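Local coordinates for protein fatty acid synthase 1, isoform A (Drosophila melanogaster, PDB 6FN6) that probably builds long-chain saturated fatty acids from acetyl-CoA and malonyl-CoA with NADPH, this piece being its dehydratase, enoylreductase and ketoreductase modifying region, at residues A609-R614 / Q878-M883; R652-V657 / W674-K679. All blocks are in the same frame, centred on the assembly; numbering follows the deposited sequence.

Contact 1. Residues A609-R614 / Q878-M883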
loop_
_atom_site.group_PDB
_atom_site.type_symbol
_atom_site.label_atom_id
_atom_site.label_comp_id
_atom_site.label_asym_id
_atom_site.label_seq_id
_atom_site.Cartn_x
_atom_site.Cartn_y
_atom_site.Cartn_z
ATOM N N ALA A 609 7.647 19.874 -32.803
ATOM C CA ALA A 609 7.614 19.771 -31.350
ATOM C C ALA A 609 6.341 19.051 -30.919
ATOM O O ALA A 609 5.246 19.599 -31.047
ATOM C CB ALA A 609 7.686 21.151 -30.713
ATOM N N PRO A 610 6.477 17.813 -30.419
ATOM C CA PRO A 610 5.295 17.104 -29.918
ATOM C C PRO A 610 4.801 17.596 -28.563
ATOM O O PRO A 610 5.590 18.087 -27.753
ATOM C CB PRO A 610 5.777 15.653 -29.803
ATOM C CG PRO A 610 6.977 15.566 -30.666
ATOM C CD PRO A 610 7.624 16.905 -30.586
ATOM N N ILE A 611 3.500 17.463 -28.327
ATOM C CA ILE A 611 2.938 17.704 -27.006
ATOM C C ILE A 611 2.850 16.379 -26.263
ATOM O O ILE A 611 2.453 15.361 -26.833
ATOM C CB ILE A 611 1.553 18.372 -27.082
ATOM C CG1 ILE A 611 1.602 19.644 -27.926
ATOM C CG2 ILE A 611 1.040 18.697 -25.690
ATOM C CD1 ILE A 611 0.869 19.524 -29.233
ATOM N N ASN A 612 3.224 16.399 -24.990
ATOM C CA ASN A 612 3.086 15.234 -24.133
ATOM C C ASN A 612 2.106 15.563 -23.015
ATOM O O ASN A 612 1.775 16.728 -22.803
ATOM C CB ASN A 612 4.442 14.817 -23.571
ATOM C CG ASN A 612 5.316 14.134 -24.606
ATOM O OD1 ASN A 612 5.203 12.928 -24.833
ATOM N ND2 ASN A 612 6.193 14.902 -25.242
ATOM N N PHE A 613 1.632 14.541 -22.310
ATOM C CA PHE A 613 0.632 14.745 -21.268
ATOM C C PHE A 613 1.118 15.744 -20.218
ATOM O O PHE A 613 0.321 16.500 -19.662
ATOM C CB PHE A 613 0.261 13.414 -20.606
ATOM C CG PHE A 613 -0.693 12.578 -21.416
ATOM C CD1 PHE A 613 -1.947 13.067 -21.751
ATOM C CD2 PHE A 613 -0.342 11.305 -21.838
ATOM C CE1 PHE A 613 -2.831 12.303 -22.494
ATOM C CE2 PHE A 613 -1.224 10.538 -22.582
ATOM C CZ PHE A 613 -2.469 11.039 -22.910
ATOM N N ARG A 614 2.422 15.762 -19.961
ATOM C CA ARG A 614 2.981 16.670 -18.965
ATOM C C ARG A 614 2.694 18.121 -19.341
ATOM O O ARG A 614 2.434 18.954 -18.473
ATOM C CB ARG A 614 4.487 16.445 -18.814
ATOM C CG ARG A 614 5.122 17.218 -17.660
ATOM C CD ARG A 614 6.635 17.050 -17.651
ATOM N NE ARG A 614 7.347 18.296 -17.375
ATOM C CZ ARG A 614 7.434 19.315 -18.224
ATOM N NH1 ARG A 614 6.838 19.256 -19.407
ATOM N NH2 ARG A 614 8.112 20.404 -17.888
ATOM N N GLN A 878 -6.028 24.110 -30.616
ATOM C CA GLN A 878 -6.748 22.930 -31.073
ATOM C C GLN A 878 -5.904 21.683 -30.845
ATOM O O GLN A 878 -6.432 20.613 -30.541
ATOM C CB GLN A 878 -7.112 23.065 -32.553
ATOM C CG GLN A 878 -8.031 24.239 -32.863
ATOM C CD GLN A 878 -9.322 24.204 -32.065
ATOM O OE1 GLN A 878 -9.975 23.165 -31.963
ATOM N NE2 GLN A 878 -9.695 25.343 -31.493
ATOM N N ALA A 879 -4.591 21.829 -30.992
ATOM C CA ALA A 879 -3.668 20.724 -30.769
ATOM C C ALA A 879 -3.777 20.207 -29.337
ATOM O O ALA A 879 -3.884 19.001 -29.109
ATOM C CB ALA A 879 -2.243 21.155 -31.071
ATOM N N PHE A 880 -3.753 21.124 -28.374
ATOM C CA PHE A 880 -3.861 20.761 -26.964
ATOM C C PHE A 880 -5.228 20.182 -26.618
ATOM O O PHE A 880 -5.318 19.130 -25.985
ATOM C CB PHE A 880 -3.583 21.977 -26.076
ATOM C CG PHE A 880 -2.132 22.163 -25.742
ATOM C CD1 PHE A 880 -1.248 22.671 -26.676
ATOM C CD2 PHE A 880 -1.655 21.828 -24.488
ATOM C CE1 PHE A 880 0.087 22.840 -26.362
ATOM C CE2 PHE A 880 -0.324 21.996 -24.168
ATOM C CZ PHE A 880 0.549 22.502 -25.107
ATOM N N ARG A 881 -6.289 20.870 -27.024
ATOM C CA ARG A 881 -7.644 20.402 -26.760
ATOM C C ARG A 881 -7.866 19.022 -27.367
ATOM O O ARG A 881 -8.603 18.204 -26.817
ATOM C CB ARG A 881 -8.677 21.395 -27.296
ATOM C CG ARG A 881 -8.743 22.682 -26.491
ATOM C CD ARG A 881 -9.893 23.573 -26.924
ATOM N NE ARG A 881 -9.959 24.790 -26.117
ATOM C CZ ARG A 881 -10.471 24.851 -24.891
ATOM N NH1 ARG A 881 -10.965 23.761 -24.314
ATOM N NH2 ARG A 881 -10.486 26.005 -24.235
ATOM N N PHE A 882 -7.222 18.771 -28.501
ATOM C CA PHE A 882 -7.370 17.501 -29.201
ATOM C C PHE A 882 -6.741 16.359 -28.413
ATOM O O PHE A 882 -7.287 15.256 -28.371
ATOM C CB PHE A 882 -6.747 17.583 -30.594
ATOM C CG PHE A 882 -6.872 16.315 -31.387
ATOM C CD1 PHE A 882 -8.082 15.949 -31.949
ATOM C CD2 PHE A 882 -5.775 15.492 -31.576
ATOM C CE1 PHE A 882 -8.199 14.782 -32.680
ATOM C CE2 PHE A 882 -5.884 14.326 -32.308
ATOM C CZ PHE A 882 -7.097 13.970 -32.858
ATOM N N MET A 883 -5.596 16.615 -27.789
ATOM C CA MET A 883 -4.924 15.577 -27.017
ATOM C C MET A 883 -5.662 15.333 -25.707
ATOM O O MET A 883 -5.743 14.202 -25.232
ATOM C CB MET A 883 -3.468 15.950 -26.732
ATOM C CG MET A 883 -2.690 14.815 -26.082
ATOM S SD MET A 883 -0.911 15.074 -25.991
ATOM C CE MET A 883 -0.392 13.483 -25.352
#
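The backbone carbonyl O of Ile611 has the thioether of Met883 lying against it, with SD at 3.5 Å from that O; this is van der Waals contact, and no hydrogen bond joins the two segments. The setting is the enoylreductase, whose medium-chain dehydrogenase/reductase architecture brings the chain back late, through helix 876-885, to the substrate-binding part where strand 601-611 lies. It is a useful example of how such a return is sealed mainly by apolar side chains. The axes of strand 609-611 and helix 878-883 run at 40° to each other, 10.1 Å apart at their closest.

Both branches of Ile611 lie against Phe880. CG2 sits over one face of the Phe880 ring, displaced toward the rim, 4.1 Å from the ring centroid, in a CH-pi contact, while CG1 lies near the ring atom CE1. CG1 continues into CD1, and Ile611 CD1 meets Ala879 CB at 4.0 Å. Were Ile611 an alanine, the Phe880 face and the Ala879 methyl would probably lose their partner, and the ring would be likely to turn more freely.

Strand 891-895 flanks the same cluster, with Val892 touching both Ile611 and Met883. Right after the N-cap residue Asn612, whose ND2 is hydrogen-bonded to Glu642, helix 613-620 begins with Phe613. Met883 reaches this point because CG stands anti to its backbone N (chi1 -173°) and the rest of the chain is fully extended. A Met-aromatic contact results, in which SD stands above the ring at a distance and the terminal methyl does the touching: Met883 CE is 3.8 Å from the Phe613 centroid, only 5° off the ring normal.

Contact 2. Residues R652-V657 / W674-K679; sequences RVMAMV and WQIPEK
A short antiparallel strand pair in the substrate-binding part of the enoylreductase joins strand 652-656 to the end of strand 673-675. Met654 and Trp674 form the hydrogen-bonded pair: Met654 N donates to Trp674 O at 2.9 Å, and Trp674 N returns an equally long, nearly straight bond to Met654 O. Val653 and Gln675 make the adjoining non-hydrogen-bonded pair.

Beyond the strand, Ile676 N still reaches Arg652 O at 3.0 Å. The Arg652 side chain then crosses Ile676 at about a right angle, so that Ile676 CB lies over one face of the guanidinium. At the edge of that group Arg652 NH2 donates to Pro677 O at 2.8 Å; Trp680 O is a second acceptor for the same nitrogen.

On the face shared by Met654 and Trp674, CG of Met654 falls between its backbone N and carbonyl carbon (chi1 39°), and the chain bends at chi3 to bring CE within 3.6 Å of Trp674 CE3. The indole NE1 is hydrogen-bonded to Val851 O, while helix 689-702 packs on both side chains. Short antiparallel pairs of this kind, within a mixed sheet, are part of the GroES-like, substrate-binding part of medium-chain dehydrogenases/reductases.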
loop_
_atom_site.group_PDB
_atom_site.type_symbol
_atom_site.label_atom_id
_atom_site.label_comp_id
_atom_site.label_asym_id
_atom_site.label_seq_id
_atom_site.Cartn_x
_atom_site.Cartn_y
_atom_site.Cartn_z
ATOM N N ARG A 652 20.272 16.808 -39.546
ATOM C CA ARG A 652 18.936 16.365 -39.155
ATOM C C ARG A 652 18.999 15.616 -37.829
ATOM O O ARG A 652 19.637 14.567 -37.731
ATOM C CB ARG A 652 18.315 15.485 -40.247
ATOM C CG ARG A 652 17.597 16.284 -41.329
ATOM C CD ARG A 652 17.350 15.485 -42.606
ATOM N NE ARG A 652 16.471 14.332 -42.403
ATOM C CZ ARG A 652 16.875 13.063 -42.350
ATOM N NH1 ARG A 652 18.158 12.745 -42.483
ATOM N NH2 ARG A 652 15.982 12.098 -42.165
ATOM N N VAL A 653 18.339 16.164 -36.813
ATOM C CA VAL A 653 18.476 15.667 -35.449
ATOM C C VAL A 653 17.127 15.586 -34.744
ATOM O O VAL A 653 16.216 16.368 -35.016
ATOM C CB VAL A 653 19.448 16.557 -34.642
ATOM C CG1 VAL A 653 19.615 16.036 -33.215
ATOM C CG2 VAL A 653 20.795 16.654 -35.335
ATOM N N MET A 654 17.015 14.618 -33.839
ATOM C CA MET A 654 15.884 14.515 -32.926
ATOM C C MET A 654 16.439 14.490 -31.509
ATOM O O MET A 654 17.498 13.909 -31.272
ATOM C CB MET A 654 15.056 13.262 -33.207
ATOM C CG MET A 654 15.892 12.049 -33.558
ATOM S SD MET A 654 14.930 10.539 -33.722
ATOM C CE MET A 654 14.901 9.979 -32.027
ATOM N N ALA A 655 15.747 15.134 -30.573
ATOM C CA ALA A 655 16.287 15.290 -29.227
ATOM C C ALA A 655 15.234 15.159 -28.135
ATOM O O ALA A 655 14.031 15.158 -28.398
ATOM C CB ALA A 655 16.975 16.637 -29.110
ATOM N N MET A 656 15.719 15.066 -26.901
ATOM C CA MET A 656 14.873 15.007 -25.720
ATOM C C MET A 656 15.415 15.988 -24.687
ATOM O O MET A 656 16.617 16.020 -24.425
ATOM C CB MET A 656 14.829 13.588 -25.151
ATOM C CG MET A 656 13.950 13.438 -23.919
ATOM S SD MET A 656 13.841 11.741 -23.332
ATOM C CE MET A 656 15.564 11.375 -22.993
ATOM N N VAL A 657 14.526 16.796 -24.119
ATOM C CA VAL A 657 14.923 17.836 -23.176
ATOM C C VAL A 657 13.939 17.911 -22.013
ATOM O O VAL A 657 12.809 17.435 -22.123
ATOM C CB VAL A 657 15.032 19.196 -23.878
ATOM C CG1 VAL A 657 16.282 19.250 -24.744
ATOM C CG2 VAL A 657 13.788 19.453 -24.720
ATOM N N TRP A 674 19.762 12.090 -30.981
ATOM C CA TRP A 674 19.964 11.074 -32.003
ATOM C C TRP A 674 19.968 11.768 -33.361
ATOM O O TRP A 674 19.203 12.706 -33.580
ATOM C CB TRP A 674 18.861 10.015 -31.962
ATOM C CG TRP A 674 18.642 9.387 -30.623
ATOM C CD1 TRP A 674 19.131 8.191 -30.186
ATOM C CD2 TRP A 674 17.855 9.916 -29.549
ATOM N NE1 TRP A 674 18.703 7.944 -28.903
ATOM C CE2 TRP A 674 17.917 8.988 -28.490
ATOM C CE3 TRP A 674 17.105 11.083 -29.380
ATOM C CZ2 TRP A 674 17.260 9.194 -27.279
ATOM C CZ3 TRP A 674 16.454 11.285 -28.177
ATOM C CH2 TRP A 674 16.536 10.346 -27.143
ATOM N N GLN A 675 20.824 11.321 -34.273
ATOM C CA GLN A 675 20.788 11.837 -35.636
ATOM C C GLN A 675 19.720 11.086 -36.417
ATOM O O GLN A 675 19.748 9.858 -36.498
ATOM C CB GLN A 675 22.150 11.714 -36.321
ATOM C CG GLN A 675 23.192 12.689 -35.794
ATOM C CD GLN A 675 24.235 13.056 -36.835
ATOM O OE1 GLN A 675 23.990 12.963 -38.038
ATOM N NE2 GLN A 675 25.402 13.491 -36.375
ATOM N N ILE A 676 18.777 11.830 -36.983
ATOM C CA ILE A 676 17.646 11.227 -37.671
ATOM C C ILE A 676 18.163 10.334 -38.799
ATOM O O ILE A 676 19.033 10.745 -39.567
ATOM C CB ILE A 676 16.680 12.298 -38.215
ATOM C CG1 ILE A 676 16.220 13.229 -37.087
ATOM C CG2 ILE A 676 15.472 11.634 -38.878
ATOM C CD1 ILE A 676 15.374 14.404 -37.552
ATOM N N PRO A 677 17.639 9.099 -38.894
ATOM C CA PRO A 677 18.009 8.210 -39.997
ATOM C C PRO A 677 17.317 8.585 -41.303
ATOM O O PRO A 677 16.411 9.421 -41.299
ATOM C CB PRO A 677 17.546 6.838 -39.510
ATOM C CG PRO A 677 16.389 7.132 -38.638
ATOM C CD PRO A 677 16.695 8.446 -37.968
ATOM N N GLU A 678 17.749 7.981 -42.404
ATOM C CA GLU A 678 17.112 8.197 -43.697
ATOM C C GLU A 678 15.772 7.464 -43.705
ATOM O O GLU A 678 15.561 6.550 -42.909
ATOM C CB GLU A 678 18.009 7.710 -44.837
ATOM C CG GLU A 678 17.598 8.216 -46.212
ATOM C CD GLU A 678 18.468 7.659 -47.323
ATOM O OE1 GLU A 678 18.254 8.036 -48.496
ATOM O OE2 GLU A 678 19.361 6.838 -47.025
ATOM N N LYS A 679 14.869 7.881 -44.588
ATOM C CA LYS A 679 13.524 7.308 -44.675
ATOM C C LYS A 679 12.708 7.604 -43.419
ATOM O O LYS A 679 11.683 6.968 -43.168
ATOM C CB LYS A 679 13.581 5.792 -44.911
ATOM C CG LYS A 679 14.176 5.371 -46.248
ATOM C CD LYS A 679 13.257 5.759 -47.401
ATOM C CE LYS A 679 13.872 5.441 -48.754
ATOM N NZ LYS A 679 15.103 6.232 -49.024
#

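Followed from the N terminus, the chain first lays down 609-614, then 652-657, and turns back after only 16 intervening residues to close contact 2 with 674-679, a local strand pairing. It next runs through the nucleotide-binding, Rossmann-type part and returns at 878-883 to close contact 1 across 263 residues. Contact 2 therefore nests within the much longer loop of contact 1, and the two do not cross. Both reach the same mixed sheet, in which strand 642-646 lies between 601-611 and 652-656. Their centres are 21 Å apart and their nearest atoms about 7 Å, without touching: one contact extends the sheet, while the other packs the returning helix on it.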